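Local coordinates for protein terminal oxygenase component of carbazole (Janthinobacterium sp., PDB 7BUG) that serves as the terminal oxygenase of carbazole 1,9a-dioxygenase, a Rieske non-haem iron enzyme that dioxygenates carbazole at its angular C-9a and adjacent C-1 positions, at residues P237-T242 and G251-K256; S182-H187 and A199-F204; K188-V193 and E327-D332; K256-D261 and N273-P278. All coordinates share one frame; numbering follows the deposited sequence.

Interaction 1: residues P237-T242 and G251-K256; sequences PVFEGT and GAYGEK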
# COMPACT_ATOMS: atom_id res chain seq x y z
N PRO A 237 -1.45 7.44 -45.55
CA PRO A 237 -1.96 8.12 -44.37
C PRO A 237 -3.50 8.07 -44.40
O PRO A 237 -4.07 8.17 -45.50
CB PRO A 237 -1.39 9.53 -44.48
CG PRO A 237 -1.24 9.73 -45.97
CD PRO A 237 -0.84 8.37 -46.51
N VAL A 238 -4.11 7.86 -43.22
CA VAL A 238 -5.60 7.82 -43.02
C VAL A 238 -6.03 9.20 -42.52
O VAL A 238 -5.69 9.55 -41.37
CB VAL A 238 -6.02 6.70 -42.05
CG1 VAL A 238 -7.53 6.71 -41.82
CG2 VAL A 238 -5.55 5.31 -42.48
N PHE A 239 -6.72 10.00 -43.34
CA PHE A 239 -7.33 11.28 -42.89
C PHE A 239 -8.86 11.13 -42.71
O PHE A 239 -9.42 12.03 -42.09
CB PHE A 239 -6.99 12.42 -43.85
CG PHE A 239 -5.55 12.84 -43.80
CD1 PHE A 239 -4.60 12.19 -44.55
CD2 PHE A 239 -5.16 13.91 -43.02
CE1 PHE A 239 -3.28 12.58 -44.52
CE2 PHE A 239 -3.83 14.29 -42.96
CZ PHE A 239 -2.90 13.63 -43.73
N GLU A 240 -9.50 10.10 -43.24
CA GLU A 240 -10.97 9.92 -43.06
C GLU A 240 -11.22 8.62 -42.30
O GLU A 240 -11.16 7.51 -42.91
CB GLU A 240 -11.68 9.99 -44.41
CG GLU A 240 -11.83 11.41 -44.92
CD GLU A 240 -12.59 11.48 -46.24
OE1 GLU A 240 -13.81 11.75 -46.22
OE2 GLU A 240 -11.96 11.24 -47.29
N GLY A 241 -11.53 8.77 -41.01
CA GLY A 241 -11.92 7.63 -40.15
C GLY A 241 -13.35 7.21 -40.41
O GLY A 241 -14.23 8.09 -40.32
N THR A 242 -13.54 5.93 -40.72
CA THR A 242 -14.85 5.34 -41.10
C THR A 242 -15.24 4.25 -40.11
O THR A 242 -14.36 3.47 -39.69
CB THR A 242 -14.81 4.84 -42.55
OG1 THR A 242 -13.96 3.70 -42.59
CG2 THR A 242 -14.31 5.93 -43.47
N GLY A 251 -8.79 13.48 -39.97
CA GLY A 251 -7.44 13.89 -39.54
C GLY A 251 -7.27 15.39 -39.69
O GLY A 251 -8.25 16.07 -40.11
N ALA A 252 -6.07 15.89 -39.41
CA ALA A 252 -5.78 17.34 -39.35
C ALA A 252 -5.30 17.80 -40.72
O ALA A 252 -4.17 17.42 -41.14
CB ALA A 252 -4.76 17.62 -38.28
N TYR A 253 -6.15 18.58 -41.40
CA TYR A 253 -5.91 19.08 -42.78
C TYR A 253 -5.23 20.46 -42.65
O TYR A 253 -5.91 21.50 -42.65
CB TYR A 253 -7.22 19.04 -43.57
CG TYR A 253 -7.62 17.69 -44.13
CD1 TYR A 253 -6.90 17.09 -45.15
CD2 TYR A 253 -8.76 17.05 -43.69
CE1 TYR A 253 -7.27 15.87 -45.69
CE2 TYR A 253 -9.16 15.83 -44.22
CZ TYR A 253 -8.41 15.24 -45.22
OH TYR A 253 -8.82 14.04 -45.75
N GLY A 254 -3.90 20.42 -42.46
CA GLY A 254 -2.99 21.57 -42.39
C GLY A 254 -1.87 21.43 -43.41
O GLY A 254 -1.81 20.39 -44.10
N GLU A 255 -1.00 22.43 -43.52
CA GLU A 255 0.01 22.54 -44.61
C GLU A 255 1.38 22.02 -44.13
O GLU A 255 2.10 21.49 -45.00
CB GLU A 255 0.03 23.98 -45.13
CG GLU A 255 -1.16 24.27 -46.03
CD GLU A 255 -1.67 25.71 -46.10
OE1 GLU A 255 -1.70 26.40 -45.05
OE2 GLU A 255 -2.07 26.14 -47.21
N LYS A 256 1.71 22.15 -42.84
CA LYS A 256 3.07 21.93 -42.27
C LYS A 256 3.30 20.43 -42.16
O LYS A 256 2.58 19.79 -41.38
CB LYS A 256 3.28 22.59 -40.90
CG LYS A 256 3.84 23.99 -40.94
CD LYS A 256 3.51 24.83 -39.76
CE LYS A 256 4.22 26.15 -39.78
NZ LYS A 256 4.04 26.88 -38.52

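Interaction 2: residues S182-H187 and A199-F204; sequences SHIYIH and ALPLGF. With FE2 (Fe (II) ion), chain E.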
# COMPACT_ATOMS: atom_id res chain seq x y z
N SER A 182 0.61 4.36 -34.63
CA SER A 182 -0.87 4.58 -34.66
C SER A 182 -1.41 5.37 -33.47
O SER A 182 -2.58 5.83 -33.51
CB SER A 182 -1.56 3.29 -34.79
OG SER A 182 -1.30 2.77 -36.08
N HIS A 183 -0.60 5.64 -32.43
CA HIS A 183 -1.05 6.33 -31.21
C HIS A 183 -1.42 7.76 -31.55
O HIS A 183 -2.05 8.40 -30.72
CB HIS A 183 0.00 6.26 -30.07
CG HIS A 183 0.89 7.44 -29.99
ND1 HIS A 183 2.00 7.56 -30.78
CD2 HIS A 183 0.80 8.58 -29.28
CE1 HIS A 183 2.58 8.71 -30.54
NE2 HIS A 183 1.88 9.38 -29.60
N ILE A 184 -0.97 8.31 -32.70
CA ILE A 184 -1.21 9.74 -33.04
C ILE A 184 -2.71 10.07 -33.14
O ILE A 184 -3.02 11.24 -33.02
CB ILE A 184 -0.50 10.10 -34.35
CG1 ILE A 184 -0.98 9.23 -35.51
CG2 ILE A 184 1.01 10.03 -34.12
CD1 ILE A 184 -0.51 9.73 -36.86
N TYR A 185 -3.54 9.05 -33.18
CA TYR A 185 -5.01 9.19 -32.98
C TYR A 185 -5.32 10.03 -31.74
O TYR A 185 -6.22 10.88 -31.76
CB TYR A 185 -5.65 7.81 -32.96
CG TYR A 185 -7.15 7.85 -32.89
CD1 TYR A 185 -7.90 8.16 -34.02
CD2 TYR A 185 -7.81 7.66 -31.68
CE1 TYR A 185 -9.28 8.26 -33.94
CE2 TYR A 185 -9.19 7.78 -31.59
CZ TYR A 185 -9.92 8.07 -32.73
OH TYR A 185 -11.29 8.19 -32.67
N ILE A 186 -4.57 9.84 -30.63
CA ILE A 186 -4.85 10.59 -29.39
C ILE A 186 -4.58 12.09 -29.53
O ILE A 186 -5.00 12.83 -28.66
CB ILE A 186 -4.09 9.99 -28.18
CG1 ILE A 186 -2.61 10.42 -28.13
CG2 ILE A 186 -4.24 8.49 -28.19
CD1 ILE A 186 -1.88 9.96 -26.88
N HIS A 187 -3.80 12.51 -30.54
CA HIS A 187 -3.34 13.90 -30.70
C HIS A 187 -4.26 14.68 -31.67
O HIS A 187 -3.99 15.85 -31.89
CB HIS A 187 -1.90 13.91 -31.19
CG HIS A 187 -0.94 13.30 -30.22
ND1 HIS A 187 -0.75 13.82 -28.98
CD2 HIS A 187 -0.04 12.30 -30.35
CE1 HIS A 187 0.19 13.14 -28.34
NE2 HIS A 187 0.62 12.22 -29.16
N ALA A 199 -0.24 18.90 -40.78
CA ALA A 199 -0.77 17.65 -41.36
C ALA A 199 -0.63 16.58 -40.28
O ALA A 199 0.50 16.26 -39.88
CB ALA A 199 -0.03 17.26 -42.61
N LEU A 200 -1.73 16.09 -39.74
CA LEU A 200 -1.62 14.93 -38.82
C LEU A 200 -2.71 13.96 -39.22
O LEU A 200 -3.89 14.24 -39.00
CB LEU A 200 -1.80 15.40 -37.37
CG LEU A 200 -1.46 14.33 -36.32
CD1 LEU A 200 0.06 14.19 -36.20
CD2 LEU A 200 -2.09 14.65 -34.96
N PRO A 201 -2.35 12.80 -39.80
CA PRO A 201 -3.34 11.76 -40.07
C PRO A 201 -3.77 11.07 -38.77
O PRO A 201 -3.12 11.29 -37.75
CB PRO A 201 -2.63 10.72 -40.92
CG PRO A 201 -1.14 11.02 -40.80
CD PRO A 201 -1.00 12.42 -40.22
N LEU A 202 -4.89 10.35 -38.82
CA LEU A 202 -5.38 9.50 -37.71
C LEU A 202 -4.43 8.32 -37.54
O LEU A 202 -4.33 7.81 -36.39
CB LEU A 202 -6.79 8.99 -38.03
CG LEU A 202 -7.83 10.08 -38.22
CD1 LEU A 202 -9.18 9.46 -38.48
CD2 LEU A 202 -7.87 11.04 -37.04
N GLY A 203 -3.83 7.87 -38.64
CA GLY A 203 -2.94 6.70 -38.71
C GLY A 203 -2.49 6.44 -40.13
O GLY A 203 -2.57 7.38 -40.93
N PHE A 204 -2.11 5.20 -40.43
CA PHE A 204 -1.50 4.76 -41.71
C PHE A 204 -2.00 3.36 -42.04
O PHE A 204 -1.93 2.49 -41.17
CB PHE A 204 0.02 4.68 -41.63
CG PHE A 204 0.67 6.01 -41.36
CD1 PHE A 204 0.88 6.44 -40.07
CD2 PHE A 204 1.02 6.84 -42.41
CE1 PHE A 204 1.44 7.68 -39.82
CE2 PHE A 204 1.57 8.09 -42.17
CZ PHE A 204 1.78 8.51 -40.87
FE FE2 E . 2.32 11.07 -28.65
O HOH W 1 -1.61 1.77 -38.77
O HOH W 2 -4.44 12.12 -35.29
O HOH W 3 3.61 11.77 -29.70
O HOH W 4 4.20 10.08 -28.09

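Interaction 3: residues K188-V193 and E327-D332; sequences KDSILV and EGFNND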
# COMPACT_ATOMS: atom_id res chain seq x y z
N LYS A 188 -5.33 14.05 -32.14
CA LYS A 188 -6.20 14.60 -33.23
C LYS A 188 -6.85 15.92 -32.78
O LYS A 188 -7.07 16.76 -33.65
CB LYS A 188 -7.20 13.54 -33.69
CG LYS A 188 -8.28 13.16 -32.68
CD LYS A 188 -9.01 11.91 -33.08
CE LYS A 188 -10.09 11.51 -32.10
NZ LYS A 188 -9.51 11.03 -30.80
N ASP A 189 -7.04 16.16 -31.51
CA ASP A 189 -7.68 17.42 -31.01
C ASP A 189 -6.66 18.35 -30.37
O ASP A 189 -7.07 19.34 -29.72
CB ASP A 189 -8.80 17.13 -30.00
CG ASP A 189 -9.93 16.29 -30.56
OD1 ASP A 189 -10.24 16.51 -31.73
OD2 ASP A 189 -10.47 15.42 -29.81
N SER A 190 -5.34 18.13 -30.55
CA SER A 190 -4.33 18.98 -29.90
C SER A 190 -4.40 20.42 -30.42
O SER A 190 -4.52 20.56 -31.61
CB SER A 190 -2.92 18.46 -30.08
OG SER A 190 -2.01 19.36 -29.46
N ILE A 191 -4.22 21.39 -29.54
CA ILE A 191 -4.08 22.84 -29.85
C ILE A 191 -2.93 23.00 -30.85
O ILE A 191 -3.07 23.84 -31.76
CB ILE A 191 -3.86 23.66 -28.57
CG1 ILE A 191 -3.80 25.16 -28.85
CG2 ILE A 191 -2.61 23.20 -27.82
CD1 ILE A 191 -5.16 25.79 -29.13
N LEU A 192 -1.85 22.21 -30.71
CA LEU A 192 -0.64 22.37 -31.59
C LEU A 192 -1.07 22.09 -33.03
O LEU A 192 -0.69 22.84 -33.94
CB LEU A 192 0.50 21.43 -31.15
CG LEU A 192 1.67 21.31 -32.13
CD1 LEU A 192 2.46 22.59 -32.18
CD2 LEU A 192 2.61 20.16 -31.75
N VAL A 193 -1.82 21.02 -33.25
CA VAL A 193 -2.23 20.55 -34.60
C VAL A 193 -3.08 21.68 -35.24
O VAL A 193 -2.87 21.99 -36.43
CB VAL A 193 -2.97 19.20 -34.49
CG1 VAL A 193 -3.64 18.80 -35.78
CG2 VAL A 193 -2.05 18.07 -34.00
N GLU A 327 3.83 20.78 -23.73
CA GLU A 327 2.69 20.59 -22.80
C GLU A 327 1.44 20.27 -23.59
O GLU A 327 0.91 19.17 -23.44
CB GLU A 327 2.57 21.83 -21.91
CG GLU A 327 3.69 21.92 -20.92
CD GLU A 327 3.91 23.27 -20.24
OE1 GLU A 327 3.14 24.20 -20.51
OE2 GLU A 327 4.86 23.38 -19.46
N GLY A 328 1.00 21.15 -24.50
CA GLY A 328 -0.32 21.07 -25.17
C GLY A 328 -0.45 19.94 -26.18
O GLY A 328 -1.59 19.61 -26.60
N PHE A 329 0.64 19.33 -26.64
CA PHE A 329 0.55 18.12 -27.48
C PHE A 329 0.88 16.89 -26.63
O PHE A 329 0.11 15.89 -26.62
CB PHE A 329 1.48 18.28 -28.68
CG PHE A 329 1.42 17.20 -29.70
CD1 PHE A 329 0.51 17.24 -30.74
CD2 PHE A 329 2.29 16.12 -29.63
CE1 PHE A 329 0.52 16.27 -31.73
CE2 PHE A 329 2.24 15.12 -30.58
CZ PHE A 329 1.36 15.19 -31.63
N ASN A 330 2.00 16.94 -25.90
CA ASN A 330 2.48 15.70 -25.21
C ASN A 330 1.73 15.39 -23.91
O ASN A 330 1.86 14.27 -23.42
CB ASN A 330 3.99 15.67 -24.95
CG ASN A 330 4.76 15.54 -26.24
OD1 ASN A 330 5.61 16.38 -26.50
ND2 ASN A 330 4.50 14.52 -27.06
N ASN A 331 0.96 16.34 -23.35
CA ASN A 331 0.17 16.02 -22.15
C ASN A 331 -0.74 14.82 -22.42
O ASN A 331 -0.92 14.03 -21.48
CB ASN A 331 -0.65 17.22 -21.67
CG ASN A 331 0.12 18.16 -20.78
OD1 ASN A 331 1.28 17.91 -20.38
ND2 ASN A 331 -0.52 19.27 -20.44
N ASP A 332 -1.25 14.63 -23.63
CA ASP A 332 -2.13 13.46 -23.93
C ASP A 332 -1.30 12.16 -23.88
O ASP A 332 -1.82 11.15 -23.53
CB ASP A 332 -2.89 13.60 -25.24
CG ASP A 332 -4.01 14.64 -25.16
OD1 ASP A 332 -4.69 14.74 -24.08
OD2 ASP A 332 -4.14 15.39 -26.12
O HOH W 5 -4.10 20.43 -26.85

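Interaction 4: residues K256-D261 and N273-P278; sequences KIVAND and NPFPNP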
# COMPACT_ATOMS: atom_id res chain seq x y z
N LYS A 256 1.71 22.15 -42.84
CA LYS A 256 3.07 21.93 -42.27
C LYS A 256 3.30 20.43 -42.16
O LYS A 256 2.58 19.79 -41.38
CB LYS A 256 3.28 22.59 -40.90
CG LYS A 256 3.84 23.99 -40.94
CD LYS A 256 3.51 24.83 -39.76
CE LYS A 256 4.22 26.15 -39.78
NZ LYS A 256 4.04 26.88 -38.52
N ILE A 257 4.19 19.90 -42.98
CA ILE A 257 4.65 18.48 -42.93
C ILE A 257 5.68 18.35 -41.80
O ILE A 257 6.67 19.09 -41.82
CB ILE A 257 5.21 18.01 -44.27
CG1 ILE A 257 4.18 18.16 -45.40
CG2 ILE A 257 5.72 16.58 -44.16
CD1 ILE A 257 4.70 17.70 -46.74
N VAL A 258 5.41 17.48 -40.83
CA VAL A 258 6.33 17.22 -39.68
C VAL A 258 6.52 15.71 -39.54
O VAL A 258 5.82 14.91 -40.21
CB VAL A 258 5.84 17.85 -38.36
CG1 VAL A 258 5.83 19.36 -38.42
CG2 VAL A 258 4.49 17.30 -37.95
N ALA A 259 7.50 15.31 -38.73
CA ALA A 259 7.73 13.92 -38.32
C ALA A 259 7.98 12.99 -39.50
O ALA A 259 7.50 11.86 -39.44
CB ALA A 259 6.57 13.46 -37.48
N ASN A 260 8.74 13.42 -40.50
CA ASN A 260 9.20 12.57 -41.63
C ASN A 260 10.14 11.48 -41.12
O ASN A 260 10.10 10.39 -41.66
CB ASN A 260 9.98 13.37 -42.67
CG ASN A 260 9.16 14.52 -43.19
OD1 ASN A 260 8.91 15.47 -42.47
ND2 ASN A 260 8.69 14.41 -44.42
N ASP A 261 11.01 11.79 -40.15
CA ASP A 261 11.99 10.81 -39.59
C ASP A 261 11.68 10.62 -38.10
O ASP A 261 11.70 11.61 -37.36
CB ASP A 261 13.45 11.26 -39.75
CG ASP A 261 13.86 11.51 -41.18
OD1 ASP A 261 13.52 10.68 -42.05
OD2 ASP A 261 14.54 12.53 -41.43
N ASN A 273 11.82 14.22 -36.30
CA ASN A 273 12.42 15.26 -37.16
C ASN A 273 11.60 15.43 -38.43
O ASN A 273 11.43 14.45 -39.16
CB ASN A 273 13.82 14.84 -37.61
CG ASN A 273 14.50 15.95 -38.37
OD1 ASN A 273 14.22 17.13 -38.15
ND2 ASN A 273 15.40 15.58 -39.24
N PRO A 274 11.10 16.64 -38.73
CA PRO A 274 11.11 17.78 -37.82
C PRO A 274 9.87 17.73 -36.91
O PRO A 274 8.90 17.10 -37.21
CB PRO A 274 11.09 18.97 -38.81
CG PRO A 274 10.29 18.49 -39.97
CD PRO A 274 10.51 16.99 -40.03
N PHE A 275 9.93 18.43 -35.79
CA PHE A 275 8.81 18.55 -34.83
C PHE A 275 9.19 19.51 -33.74
O PHE A 275 10.36 19.51 -33.37
CB PHE A 275 8.50 17.20 -34.18
CG PHE A 275 7.08 17.14 -33.68
CD1 PHE A 275 6.05 16.86 -34.55
CD2 PHE A 275 6.80 17.41 -32.35
CE1 PHE A 275 4.74 16.86 -34.10
CE2 PHE A 275 5.48 17.40 -31.90
CZ PHE A 275 4.47 17.15 -32.79
N PRO A 276 8.30 20.37 -33.19
CA PRO A 276 6.88 20.51 -33.60
C PRO A 276 6.64 21.51 -34.75
O PRO A 276 5.49 21.81 -35.10
CB PRO A 276 6.29 21.04 -32.29
CG PRO A 276 7.37 21.98 -31.80
CD PRO A 276 8.61 21.14 -31.99
N ASN A 277 7.74 21.95 -35.36
CA ASN A 277 7.79 22.90 -36.50
C ASN A 277 8.84 22.42 -37.49
O ASN A 277 9.75 21.67 -37.12
CB ASN A 277 7.99 24.32 -35.98
CG ASN A 277 7.44 25.38 -36.91
OD1 ASN A 277 6.29 25.30 -37.31
ND2 ASN A 277 8.27 26.35 -37.26
N PRO A 278 8.74 22.74 -38.81
CA PRO A 278 9.67 22.18 -39.79
C PRO A 278 11.16 22.52 -39.58
O PRO A 278 11.95 21.87 -40.22
CB PRO A 278 9.12 22.68 -41.13
CG PRO A 278 7.64 22.83 -40.84
CD PRO A 278 7.62 23.45 -39.47

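Interaction 1: residues P237-T242 and G251-K256
Phe239 and Tyr253 carry most of this surface contact, their rings lying at a small tilt to each other, planes 24° apart. The pair is strongly offset, with centroids 5.1 Å apart, and overlap is slight: Phe239 CD2 sits above the rim of one Tyr253 face rather than over its centre. What Tyr253 really rests on is the root of the phenylalanine side chain. Tyr253 CZ comes to 3.4 Å from Phe239 CB, and Tyr253 OH closes to 3.1 Å from that same CB, a tight carbon-oxygen approach. In Tyr253 CG stands beside the backbone N, opposite the carbonyl carbon (chi1 -80°), a turn that brings the phenol back across Phe239. Glu240 meets the hydroxyl more loosely through CG.

The polar link is one short backbone bond, Gly251 N to Phe239 O at 2.6 Å, nearly straight at the hydrogen. It carries on the pairing of an antiparallel hairpin made by strands 236-243 and 246-250, the middle and edge strands of a small three-stranded sheet in the catalytic domain, and it falls where the strand 236-243 is interrupted at Phe239. Gly251, with no side chain, lies close against the Phe239 ring.

At the rim of the phenylalanine, Ala252 O lies close to the ring plane, 3.6 Å from Phe239 CE2, so the weakly positive ring edge faces a carbonyl oxygen. Tyr253 also belongs to magnesium sites observed in crystals of this protein, although no magnesium is bound to this chain here. Just along the strand, Val238 packs on Leu108 of the second subunit.

Interaction 2: residues S182-H187 and A199-F204
Ile184 reaches into the bend made by Pro201, Leu202 and Phe204, and this is where the contact is tightest. Its CG1 is tucked between the backbone N and the carbonyl carbon (chi1 59°), which sends Ile184 CD1 out across the gap to lie 3.2 Å from Pro201 O. Ile184 CD1 also lies 4.1 Å from Phe204 CE1 and touches the Pro201 ring. Cutting the side chain back to an alanine would probably open a gap between Pro201 and Phe204 and leave both without their apolar partner from the 3-10 turn. Looser packing flanks it: Leu200 CD2 lies 3.8 Å from His187 CB, and Leu202 CD2 stands 4.2 Å from Tyr185 CD1.

In contrast to the close fit round Ile184 CD1, the polar groups are joined only indirectly, through two waters. One donates to both Ile184 O, at 2.8 Å, and Pro201 O, bridging two acceptors that cannot bond each other; Ile184 O also accepts from His187 N. A second links Ser182 OG with Phe204 O; that hydroxyl is also hydrogen-bonded to Ser358.

His183 points away from 199-204, and His187, though its CB touches Leu200, turns its ring to the same ferrous ion, with NE2 of His183 at 2.0 Å and NE2 of His187 at 2.1 Å from the iron. Asp333 and two waters also bind it, giving the facial triad of two histidines and one carboxylate found in Rieske oxygenases. Tyr185 OH bonds to Glu81 of the second subunit, and His183 packs on Tyr92 of that subunit. The turn sits between helix 331-344, which meets Ile186, and strand 203-205, itself paired with strand 236-243.

Interaction 3: residues K188-V193 and E327-D332
Ser190 and Phe329 both swing their side chains directly away from their own backbone N (chi1 178° and -175°), and in doing so bring the serine hydroxyl to the rim of the phenylalanine ring. Ser190 OG lies near the ring plane, 3.5 Å from Phe329 CD1. It donates to Gly328 O at 2.9 Å, approaching from above the carbonyl plane, 42° out of it; Gly328 is modelled in two conformers, and this holds for the one described here. The same oxygen accepts from Leu192 N at 3.1 Å. A water joins Ile191 N to Gly328 O as well, so that carbonyl has two donors. Replacing the serine with an alanine would probably leave Leu192 N without its cap and Gly328 O with the water alone of these two donors.

Apolar packing completes the join: Leu192 CD2 comes obliquely to Phe329 CD1 at 3.7 Å, while Val193 CG2 meets the ring edge at CE1. Phe329 also stacks on the iron ligand His187. Here is a serine N-cap at the start of helix 191-195, docked where helix 307-327 gives way to helix 331-344, in the second shell of the mononuclear iron site.

Interaction 4: residues K256-D261 and N273-P278
Asn260 and Asp261 together face Asn273 in a classic beta bulge, at the mouth of the antiparallel hairpin formed by strands 261-265 and 269-273. Asp261 and Asn273 make its hydrogen-bonded pair: Asp261 N gives to Asn273 O at 2.9 Å, and Asn273 N returns to Asp261 O at 2.8 Å, each donor nearly in line with the C=O it meets. Beyond the bulge Ala259 N donates to Pro274 O at 2.7 Å, in the carbonyl plane. The peptides before Pro274 and Pro276 are cis; being prolines, neither residue has an N-H to give.

At the far end the extended Lys256 chain brings NZ 3.0 Å from Asn277 OD1, in the amide plane and on a lone pair. Neither group depends on the other alone. Lys256 NZ also bonds to Asn196 OD1, Asn277 OD1 accepts from Asn196 ND2, and Asn277 ND2 donates to Asp279, a small network that ties this loop to the end of helix 191-195.

Pro278 CG packs on Lys256 CG beside that bond, and at the bulge Asn260 OD1 lies 3.3 Å from Pro274 CD. Between them Val258 drops its CG2 methyl against the edge of the Phe275 ring, 3.8 Å from CD1.

The four contacts form one patch on the iron side of the catalytic domain. Interactions 1 and 2 share the three-stranded sheet and are stitched by Ala252 N and Leu200 O at 2.8 Å, probably a hydrogen bond. Lys256 is common to interactions 1 and 4, and its O probably bonds to Ala199 N of interaction 2, 3.0 Å apart. Interaction 2 supplies the two iron-binding histidines; the Phe329 side chain of interaction 3 lies about 4 Å from the metal and meets Phe275 of interaction 4, CE2 to CZ at 3.7 Å. Ile184, Phe329 and Phe275 all approach a bound di(hydroxyethyl)ether, which probably marks the active-site pocket. Interaction 1 is farther out, Ala252's side chain about 14 Å from the iron.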